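Local coordinates for major pilin protein fimA (Silicibacter pomeroyi, PDB 2IMH) that is of unknown function, belongs to the DUF1028 family and folds as two antiparallel sheets flanked by helices, at residues 7-12 against 140-145; 37-42 against 60-65; 83-88 against 97-102. One frame throughout, in Å; residues are numbered along the deposited sequence.

Interaction 1. Residues 7-12 against 140-145; sequences ILAHDP and LTFERR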
loop_
_atom_site.group_PDB
_atom_site.type_symbol
_atom_site.label_atom_id
_atom_site.label_comp_id
_atom_site.label_asym_id
_atom_site.label_seq_id
_atom_site.Cartn_x
_atom_site.Cartn_y
_atom_site.Cartn_z
ATOM N N ILE A 7 2.145 -2.809 -4.047
ATOM C CA ILE A 7 0.923 -2.926 -4.819
ATOM C C ILE A 7 -0.072 -1.944 -4.235
ATOM O O ILE A 7 -0.146 -1.818 -3.021
ATOM C CB ILE A 7 0.350 -4.362 -4.800
ATOM C CG1 ILE A 7 -0.871 -4.465 -5.717
ATOM C CG2 ILE A 7 0.090 -4.872 -3.364
ATOM C CD1 ILE A 7 -1.140 -5.860 -6.182
ATOM N N LEU A 8 -0.745 -1.201 -5.110
ATOM C CA LEU A 8 -1.874 -0.329 -4.726
ATOM C C LEU A 8 -3.128 -0.897 -5.359
ATOM O O LEU A 8 -3.096 -1.351 -6.503
ATOM C CB LEU A 8 -1.669 1.103 -5.211
ATOM C CG LEU A 8 -0.328 1.767 -4.864
ATOM C CD1 LEU A 8 -0.190 3.143 -5.537
ATOM C CD2 LEU A 8 -0.160 1.847 -3.352
ATOM N N ALA A 9 -4.246 -0.843 -4.640
ATOM C CA ALA A 9 -5.485 -1.364 -5.211
ATOM C C ALA A 9 -6.708 -0.689 -4.631
ATOM O O ALA A 9 -6.666 -0.164 -3.524
ATOM C CB ALA A 9 -5.585 -2.881 -4.983
ATOM N N HIS A 10 -7.787 -0.733 -5.413
ATOM C CA HIS A 10 -9.122 -0.283 -5.030
ATOM C C HIS A 10 -9.998 -1.532 -4.877
ATOM O O HIS A 10 -9.858 -2.497 -5.645
ATOM C CB HIS A 10 -9.630 0.674 -6.141
ATOM C CG HIS A 10 -11.109 0.934 -6.145
ATOM N ND1 HIS A 10 -11.799 1.382 -5.038
ATOM C CD2 HIS A 10 -12.004 0.921 -7.165
ATOM C CE1 HIS A 10 -13.072 1.565 -5.358
ATOM N NE2 HIS A 10 -13.218 1.298 -6.641
ATOM N N ASP A 11 -10.861 -1.531 -3.864
ATOM C CA ASP A 11 -11.807 -2.620 -3.647
ATOM C C ASP A 11 -13.198 -2.113 -4.056
ATOM O O ASP A 11 -13.868 -1.459 -3.262
ATOM C CB ASP A 11 -11.808 -3.017 -2.172
ATOM C CG ASP A 11 -12.734 -4.188 -1.874
ATOM O OD1 ASP A 11 -12.793 -5.124 -2.683
ATOM O OD2 ASP A 11 -13.393 -4.165 -0.815
ATOM N N PRO A 12 -13.610 -2.374 -5.309
ATOM C CA PRO A 12 -14.827 -1.747 -5.817
ATOM C C PRO A 12 -16.057 -1.985 -4.951
ATOM O O PRO A 12 -16.827 -1.047 -4.728
ATOM C CB PRO A 12 -14.995 -2.389 -7.194
ATOM C CG PRO A 12 -13.611 -2.707 -7.612
ATOM C CD PRO A 12 -12.962 -3.203 -6.344
ATOM N N LEU A 140 -10.370 -13.919 -2.000
ATOM C CA LEU A 140 -10.389 -13.661 -0.565
ATOM C C LEU A 140 -10.786 -12.205 -0.286
ATOM O O LEU A 140 -11.011 -11.435 -1.225
ATOM C CB LEU A 140 -9.028 -13.995 0.052
ATOM C CG LEU A 140 -8.500 -15.422 -0.168
ATOM C CD1 LEU A 140 -7.157 -15.602 0.528
ATOM C CD2 LEU A 140 -9.506 -16.490 0.286
ATOM N N THR A 141 -10.892 -11.849 0.993
ATOM C CA THR A 141 -11.183 -10.468 1.404
ATOM C C THR A 141 -10.045 -9.572 0.903
ATOM O O THR A 141 -8.919 -10.045 0.745
ATOM C CB THR A 141 -11.308 -10.341 2.947
ATOM O OG1 THR A 141 -10.057 -10.658 3.568
ATOM C CG2 THR A 141 -12.378 -11.278 3.500
ATOM N N PHE A 142 -10.359 -8.304 0.636
ATOM C CA PHE A 142 -9.407 -7.334 0.064
ATOM C C PHE A 142 -8.030 -7.400 0.719
ATOM O O PHE A 142 -7.010 -7.511 0.034
ATOM C CB PHE A 142 -10.007 -5.936 0.199
ATOM C CG PHE A 142 -9.171 -4.822 -0.379
ATOM C CD1 PHE A 142 -8.759 -4.843 -1.705
ATOM C CD2 PHE A 142 -8.870 -3.713 0.386
ATOM C CE1 PHE A 142 -8.031 -3.782 -2.239
ATOM C CE2 PHE A 142 -8.142 -2.643 -0.143
ATOM C CZ PHE A 142 -7.711 -2.687 -1.444
ATOM N N GLU A 143 -8.003 -7.352 2.049
ATOM C CA GLU A 143 -6.732 -7.363 2.792
ATOM C C GLU A 143 -5.906 -8.621 2.540
ATOM O O GLU A 143 -4.685 -8.552 2.432
ATOM C CB GLU A 143 -7.006 -7.222 4.284
ATOM C CG GLU A 143 -7.650 -5.892 4.660
ATOM C CD GLU A 143 -9.167 -5.836 4.473
ATOM O OE1 GLU A 143 -9.795 -6.819 4.007
ATOM O OE2 GLU A 143 -9.742 -4.778 4.806
ATOM N N ARG A 144 -6.579 -9.766 2.458
ATOM C CA ARG A 144 -5.902 -11.031 2.209
ATOM C C ARG A 144 -5.408 -11.133 0.776
ATOM O O ARG A 144 -4.449 -11.857 0.511
ATOM C CB ARG A 144 -6.805 -12.230 2.561
ATOM C CG ARG A 144 -7.101 -12.356 4.056
ATOM C CD ARG A 144 -8.088 -13.518 4.323
ATOM N NE ARG A 144 -7.432 -14.818 4.131
ATOM C CZ ARG A 144 -8.054 -15.997 4.027
ATOM N NH1 ARG A 144 -9.385 -16.086 4.100
ATOM N NH2 ARG A 144 -7.331 -17.106 3.850
ATOM N N ARG A 145 -6.063 -10.414 -0.138
ATOM C CA ARG A 145 -5.612 -10.342 -1.534
ATOM C C ARG A 145 -4.282 -9.602 -1.599
ATOM O O ARG A 145 -3.368 -10.011 -2.317
ATOM C CB ARG A 145 -6.660 -9.642 -2.410
ATOM C CG ARG A 145 -7.672 -10.595 -3.030
ATOM C CD ARG A 145 -9.088 -10.051 -3.024
ATOM N NE ARG A 145 -9.280 -8.813 -3.783
ATOM C CZ ARG A 145 -10.311 -7.992 -3.601
ATOM N NH1 ARG A 145 -10.423 -6.889 -4.319
ATOM N NH2 ARG A 145 -11.230 -8.267 -2.687
HETATM O O HOH W 1 -9.745 -5.129 -6.302
#
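D11 lies over the ring of F142, its CB 3.7 Å from the ring centroid and only 15° off the normal, a CH-pi contact. The aspartate and the phenyl group run antiparallel to each other, carboxylate and ring planes nearly parallel. With CG anti to the backbone N (chi1 -178°), the phenyl group of F142 reaches out from the first turn of its helix to the strand. There A9 meets its far end: A9 O sits at the ring edge, 3.4 Å from F142 CZ, while A9 CB touches F142 CE1 at 3.8 Å. Alanine is small enough for the ring to come this close to the strand backbone. The carboxylate of D11 is held mainly by T14, whose OG1 bonds to OD2. Its other oxygen, OD1, faces the guanidinium edge of R145 in a long, weak salt bridge, 3.4 Å to NH1; since R145 has two conformers, this bond is doubtful. In the conformer described, a chain bent at chi2 and chi3 brings one guanidinium face against the CD1 edge of the F142 ring, and a water that donates to H10 O also meets NH1, weakly. The contact sets the start of helix 142-155 against strand 4-11. I7 and A9 pack against helix 126-137, on F135, which R145 also touches, whereas L8 and H10 reach strand 85-90 of the second sheet.

Interaction 2. Residues 37-42 against 60-65; sequences LNAGMS and HLRDGS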
loop_
_atom_site.group_PDB
_atom_site.type_symbol
_atom_site.label_atom_id
_atom_site.label_comp_id
_atom_site.label_asym_id
_atom_site.label_seq_id
_atom_site.Cartn_x
_atom_site.Cartn_y
_atom_site.Cartn_z
ATOM N N LEU A 37 -8.641 9.046 1.625
ATOM C CA LEU A 37 -9.944 8.783 1.043
ATOM C C LEU A 37 -10.472 9.943 0.200
ATOM O O LEU A 37 -11.442 9.769 -0.560
ATOM C CB LEU A 37 -10.950 8.393 2.127
ATOM C CG LEU A 37 -10.698 7.045 2.794
ATOM C CD1 LEU A 37 -11.539 6.971 4.057
ATOM C CD2 LEU A 37 -11.056 5.899 1.840
ATOM N N ASN A 38 -9.809 11.094 0.284
ATOM C CA ASN A 38 -10.166 12.211 -0.573
ATOM C C ASN A 38 -9.262 12.336 -1.810
ATOM O O ASN A 38 -9.304 13.355 -2.514
ATOM C CB ASN A 38 -10.192 13.511 0.235
ATOM C CG ASN A 38 -8.819 13.970 0.679
ATOM O OD1 ASN A 38 -7.788 13.572 0.128
ATOM N ND2 ASN A 38 -8.795 14.832 1.695
ATOM N N ALA A 39 -8.452 11.311 -2.079
ATOM C CA ALA A 39 -7.448 11.413 -3.135
ATOM C C ALA A 39 -7.186 10.083 -3.860
ATOM O O ALA A 39 -7.281 9.990 -5.099
ATOM C CB ALA A 39 -6.137 11.957 -2.545
ATOM N N GLY A 40 -6.847 9.056 -3.092
ATOM C CA GLY A 40 -6.332 7.803 -3.672
ATOM C C GLY A 40 -5.131 7.295 -2.885
ATOM O O GLY A 40 -4.980 7.631 -1.700
HETATM N N MSE A 41 -4.282 6.502 -3.543
HETATM C CA MSE A 41 -3.131 5.862 -2.894
HETATM C C MSE A 41 -1.848 6.222 -3.624
HETATM O O MSE A 41 -1.861 6.464 -4.838
HETATM C CB MSE A 41 -3.277 4.334 -2.946
HETATM C CG MSE A 41 -4.427 3.750 -2.139
HETATM SE SE MSE A 41 -4.201 3.876 -0.189
HETATM C CE MSE A 41 -2.433 2.999 -0.034
ATOM N N SER A 42 -0.731 6.196 -2.897
ATOM C CA SER A 42 0.564 6.351 -3.554
ATOM C C SER A 42 1.616 5.422 -2.954
ATOM O O SER A 42 1.539 5.060 -1.779
ATOM C CB SER A 42 1.049 7.800 -3.486
ATOM O OG SER A 42 1.282 8.212 -2.158
ATOM N N HIS A 60 -2.144 16.292 -6.076
ATOM C CA HIS A 60 -2.524 16.471 -7.478
ATOM C C HIS A 60 -3.797 15.704 -7.826
ATOM O O HIS A 60 -4.612 16.189 -8.601
ATOM C CB HIS A 60 -1.390 16.107 -8.425
ATOM C CG HIS A 60 -0.258 17.085 -8.394
ATOM N ND1 HIS A 60 -0.243 18.228 -9.164
ATOM C CD2 HIS A 60 0.880 17.110 -7.661
ATOM C CE1 HIS A 60 0.870 18.904 -8.923
ATOM N NE2 HIS A 60 1.570 18.246 -8.017
ATOM N N LEU A 61 -3.939 14.503 -7.285
ATOM C CA LEU A 61 -5.180 13.729 -7.439
ATOM C C LEU A 61 -6.392 14.440 -6.821
ATOM O O LEU A 61 -7.471 14.466 -7.430
ATOM C CB LEU A 61 -5.024 12.350 -6.807
ATOM C CG LEU A 61 -4.110 11.355 -7.529
ATOM C CD1 LEU A 61 -3.964 10.045 -6.703
ATOM C CD2 LEU A 61 -4.550 11.062 -8.967
ATOM N N ARG A 62 -6.223 14.984 -5.611
ATOM C CA ARG A 62 -7.322 15.692 -4.942
ATOM C C ARG A 62 -7.784 16.834 -5.820
ATOM O O ARG A 62 -8.959 17.135 -5.865
ATOM C CB ARG A 62 -6.890 16.323 -3.623
ATOM C CG ARG A 62 -6.554 15.367 -2.531
ATOM C CD ARG A 62 -6.284 16.089 -1.222
ATOM N NE ARG A 62 -5.793 15.093 -0.274
ATOM C CZ ARG A 62 -4.519 14.902 0.042
ATOM N NH1 ARG A 62 -4.202 13.936 0.897
ATOM N NH2 ARG A 62 -3.567 15.676 -0.469
ATOM N N ASP A 63 -6.828 17.476 -6.483
ATOM C CA ASP A 63 -7.097 18.661 -7.283
ATOM C C ASP A 63 -7.511 18.346 -8.727
ATOM O O ASP A 63 -7.597 19.243 -9.563
ATOM C CB ASP A 63 -5.894 19.604 -7.230
ATOM C CG ASP A 63 -5.715 20.252 -5.852
ATOM O OD1 ASP A 63 -6.712 20.382 -5.089
ATOM O OD2 ASP A 63 -4.577 20.647 -5.537
ATOM N N GLY A 64 -7.808 17.078 -9.010
ATOM C CA GLY A 64 -8.428 16.706 -10.285
ATOM C C GLY A 64 -7.513 16.319 -11.431
ATOM O O GLY A 64 -7.920 16.387 -12.597
ATOM N N SER A 65 -6.275 15.923 -11.117
ATOM C CA SER A 65 -5.372 15.370 -12.125
ATOM C C SER A 65 -5.596 13.871 -12.312
ATOM O O SER A 65 -5.717 13.133 -11.335
ATOM C CB SER A 65 -3.909 15.567 -11.722
ATOM O OG SER A 65 -3.516 16.923 -11.732
#
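R62 NE donates to N38 OD1 across 2.5 Å, a distance so short that its exact value is doubtful, though the pairing is clear. It ties the turn of a beta hairpin, formed by strands 33-36 and 40-45, to the C-terminal end of helix 51-62. The oxygen lies near the guanidinium plane at its NE edge, but the donor is tilted 31° from the carbonyl plane of N38, and amide and guanidinium stand perpendicular. N38 has its CG between the backbone N and the carbonyl carbon (chi1 70°), which swings OD1 over to the arginine. R62 runs extended from CG to NE, long enough to span from helix to turn, and its remaining nitrogens are also used: NH1 makes a salt bridge with D36 and NH2 bonds to Q59, so partners at all three nitrogens restrict how the guanidinium can turn. The aliphatic part of the arginine does the packing. A39 CB meets R62 CG at 3.4 Å and lies over one guanidinium face; alanine's single methyl is small enough for the arginine chain to lie close against the turn. L61, one residue earlier on the helix, brings its CD1 to 3.7 Å from A39 O. A39 and G40 together face D36 in a classic beta bulge; at the positive phi of G40 (136°), a CB would press against the carbonyl O of A39 and crowd L61 CD1, so glycine fits. The helix itself stops in a Schellman motif, with G64, again at positive phi, as its C-prime residue. There G64 N bonds to L61 O at 3.1 Å, and S65 N reaches back to H60 O at 3.0 Å.

Interaction 3. Residues 83-88 against 97-102; sequences YRQLAA and AFTGSE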
loop_
_atom_site.group_PDB
_atom_site.type_symbol
_atom_site.label_atom_id
_atom_site.label_comp_id
_atom_site.label_asym_id
_atom_site.label_seq_id
_atom_site.Cartn_x
_atom_site.Cartn_y
_atom_site.Cartn_z
ATOM N N TYR A 83 16.576 8.633 -9.883
ATOM C CA TYR A 83 16.923 7.790 -8.739
ATOM C C TYR A 83 15.727 7.346 -7.901
ATOM O O TYR A 83 15.890 6.861 -6.779
ATOM C CB TYR A 83 17.936 8.497 -7.854
ATOM C CG TYR A 83 19.292 8.554 -8.510
ATOM C CD1 TYR A 83 20.273 7.613 -8.202
ATOM C CD2 TYR A 83 19.572 9.519 -9.476
ATOM C CE1 TYR A 83 21.522 7.650 -8.828
ATOM C CE2 TYR A 83 20.806 9.564 -10.109
ATOM C CZ TYR A 83 21.775 8.629 -9.777
ATOM O OH TYR A 83 23.010 8.671 -10.400
ATOM N N ARG A 84 14.523 7.496 -8.445
ATOM C CA ARG A 84 13.340 7.121 -7.653
ATOM C C ARG A 84 12.196 6.624 -8.519
ATOM O O ARG A 84 12.299 6.606 -9.753
ATOM C CB ARG A 84 12.912 8.235 -6.676
ATOM C CG ARG A 84 13.552 9.617 -6.921
ATOM C CD ARG A 84 13.053 10.663 -5.933
ATOM N NE ARG A 84 13.739 11.948 -6.120
ATOM C CZ ARG A 84 14.978 12.201 -5.693
ATOM N NH1 ARG A 84 15.672 11.272 -5.031
ATOM N NH2 ARG A 84 15.516 13.386 -5.920
ATOM N N GLN A 85 11.118 6.198 -7.863
ATOM C CA GLN A 85 10.059 5.459 -8.517
ATOM C C GLN A 85 8.757 5.817 -7.789
ATOM O O GLN A 85 8.754 5.927 -6.567
ATOM C CB GLN A 85 10.331 3.959 -8.399
ATOM C CG GLN A 85 9.272 3.077 -9.038
ATOM C CD GLN A 85 9.651 1.606 -9.036
ATOM O OE1 GLN A 85 10.086 1.061 -8.022
ATOM N NE2 GLN A 85 9.463 0.951 -10.182
ATOM N N LEU A 86 7.688 6.025 -8.545
ATOM C CA LEU A 86 6.432 6.510 -7.980
ATOM C C LEU A 86 5.238 5.857 -8.655
ATOM O O LEU A 86 5.202 5.708 -9.879
ATOM C CB LEU A 86 6.332 8.039 -8.159
ATOM C CG LEU A 86 5.083 8.715 -7.560
ATOM C CD1 LEU A 86 5.070 8.545 -6.036
ATOM C CD2 LEU A 86 5.010 10.198 -7.942
ATOM N N ALA A 87 4.258 5.463 -7.851
ATOM C CA ALA A 87 3.034 4.901 -8.394
ATOM C C ALA A 87 1.886 5.564 -7.660
ATOM O O ALA A 87 1.995 5.894 -6.468
ATOM C CB ALA A 87 2.988 3.408 -8.179
ATOM N N ALA A 88 0.796 5.799 -8.365
ATOM C CA ALA A 88 -0.342 6.479 -7.750
ATOM C C ALA A 88 -1.611 5.948 -8.352
ATOM O O ALA A 88 -1.651 5.641 -9.546
ATOM C CB ALA A 88 -0.270 7.986 -7.981
ATOM N N ALA A 97 2.521 4.868 -13.114
ATOM C CA ALA A 97 3.805 4.828 -12.439
ATOM C C ALA A 97 4.885 5.538 -13.245
ATOM O O ALA A 97 4.797 5.661 -14.477
ATOM C CB ALA A 97 4.220 3.391 -12.162
ATOM N N PHE A 98 5.903 5.994 -12.527
ATOM C CA PHE A 98 7.141 6.466 -13.133
ATOM C C PHE A 98 8.281 5.624 -12.546
ATOM O O PHE A 98 8.347 5.410 -11.322
ATOM C CB PHE A 98 7.366 7.936 -12.796
ATOM C CG PHE A 98 8.769 8.408 -13.082
ATOM C CD1 PHE A 98 9.112 8.869 -14.354
ATOM C CD2 PHE A 98 9.750 8.372 -12.084
ATOM C CE1 PHE A 98 10.419 9.291 -14.627
ATOM C CE2 PHE A 98 11.065 8.787 -12.345
ATOM C CZ PHE A 98 11.393 9.240 -13.631
ATOM N N THR A 99 9.187 5.163 -13.404
ATOM C CA THR A 99 10.339 4.407 -12.922
ATOM C C THR A 99 11.632 5.061 -13.425
ATOM O O THR A 99 11.922 5.028 -14.622
ATOM C CB THR A 99 10.261 2.909 -13.328
ATOM O OG1 THR A 99 9.090 2.304 -12.755
ATOM C CG2 THR A 99 11.504 2.142 -12.848
ATOM N N GLY A 100 12.390 5.656 -12.505
ATOM C CA GLY A 100 13.648 6.332 -12.869
ATOM C C GLY A 100 14.661 5.345 -13.426
ATOM O O GLY A 100 14.688 4.159 -13.039
ATOM N N SER A 101 15.502 5.834 -14.336
ATOM C CA SER A 101 16.437 4.965 -15.040
ATOM C C SER A 101 17.591 4.497 -14.140
ATOM O O SER A 101 18.266 3.513 -14.455
ATOM C CB SER A 101 16.992 5.693 -16.263
ATOM O OG SER A 101 17.661 6.863 -15.851
ATOM N N GLU A 102 17.822 5.196 -13.029
ATOM C CA GLU A 102 18.961 4.865 -12.156
ATOM C C GLU A 102 18.597 3.977 -10.959
ATOM O O GLU A 102 19.467 3.610 -10.164
ATOM C CB GLU A 102 19.703 6.121 -11.707
ATOM C CG GLU A 102 20.321 6.928 -12.859
ATOM C CD GLU A 102 21.302 6.111 -13.689
ATOM O OE1 GLU A 102 22.194 5.451 -13.100
ATOM O OE2 GLU A 102 21.156 6.114 -14.932
#
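Strands 85-88 and 97-99 run antiparallel, their axes 4.6 Å apart at closest approach and 173° between their directions. L86 and F98 form the hydrogen-bonded pair, L86 N to F98 O at 2.9 Å and F98 N to L86 O at 2.8 Å. On either side of this pair come the non-hydrogen-bonded pairs Q85 with T99 and A87 with A97. Beyond the strand end, G100 N bonds to R84 O, which also accepts from N103. A CB on G100 would run into that same oxygen, so glycine is apt. Q85, extended with CG anti to its N (chi1 179°), runs parallel to the T99 side chain; its NE2 gives a fairly straight bond of 2.9 Å to T99 OG1, which lies close to the amide plane. The amide is held at both ends, because NE2 also reaches G119 O and OE1 receives N120 and Q45. This beta hairpin places strand 95-99 at the edge of the four-stranded sheet. Q85 and A87 face strand 115-120 of the other sheet, and so does A97, touching I116; the small alanines suit this interface. Within the hairpin A87 CB lies 4.2 Å from A97 CB. L86 and F98 face the opposite way, to the helices: F98 onto V71 and T75, L86 onto W53, V57 and V74. F98 also brings CE2 obliquely to R84 O, at 3.6 Å. Farther out, E102 lays its aliphatic part on Y83, its CB over the centre of the tyrosine ring, 3.6 Å from the centroid, in a CH-pi contact.

The three contacts lie in a helix-sheet-sheet-helix sandwich, an arrangement that recalls the Ntn-hydrolase-like fold. Interaction 1 joins the six-stranded sheet to helix 142-155; interaction 2 joins the four-stranded sheet to helix 51-62, and interaction 3 pairs the last two strands of that sheet. L8 bridges the layers: its CD1 lies 3.6 Å from A87 O of interaction 3 and 3.8 Å from M41 O of interaction 2. Interactions 2 and 3 share the four-stranded sheet, in which strands 40-45 and 85-90 are neighbours, S42 CB lying 3.7 Å from A87 O. Their centres are about 18 Å apart; that of interaction 1 lies about 19 Å from interaction 2 and 23 Å from interaction 3.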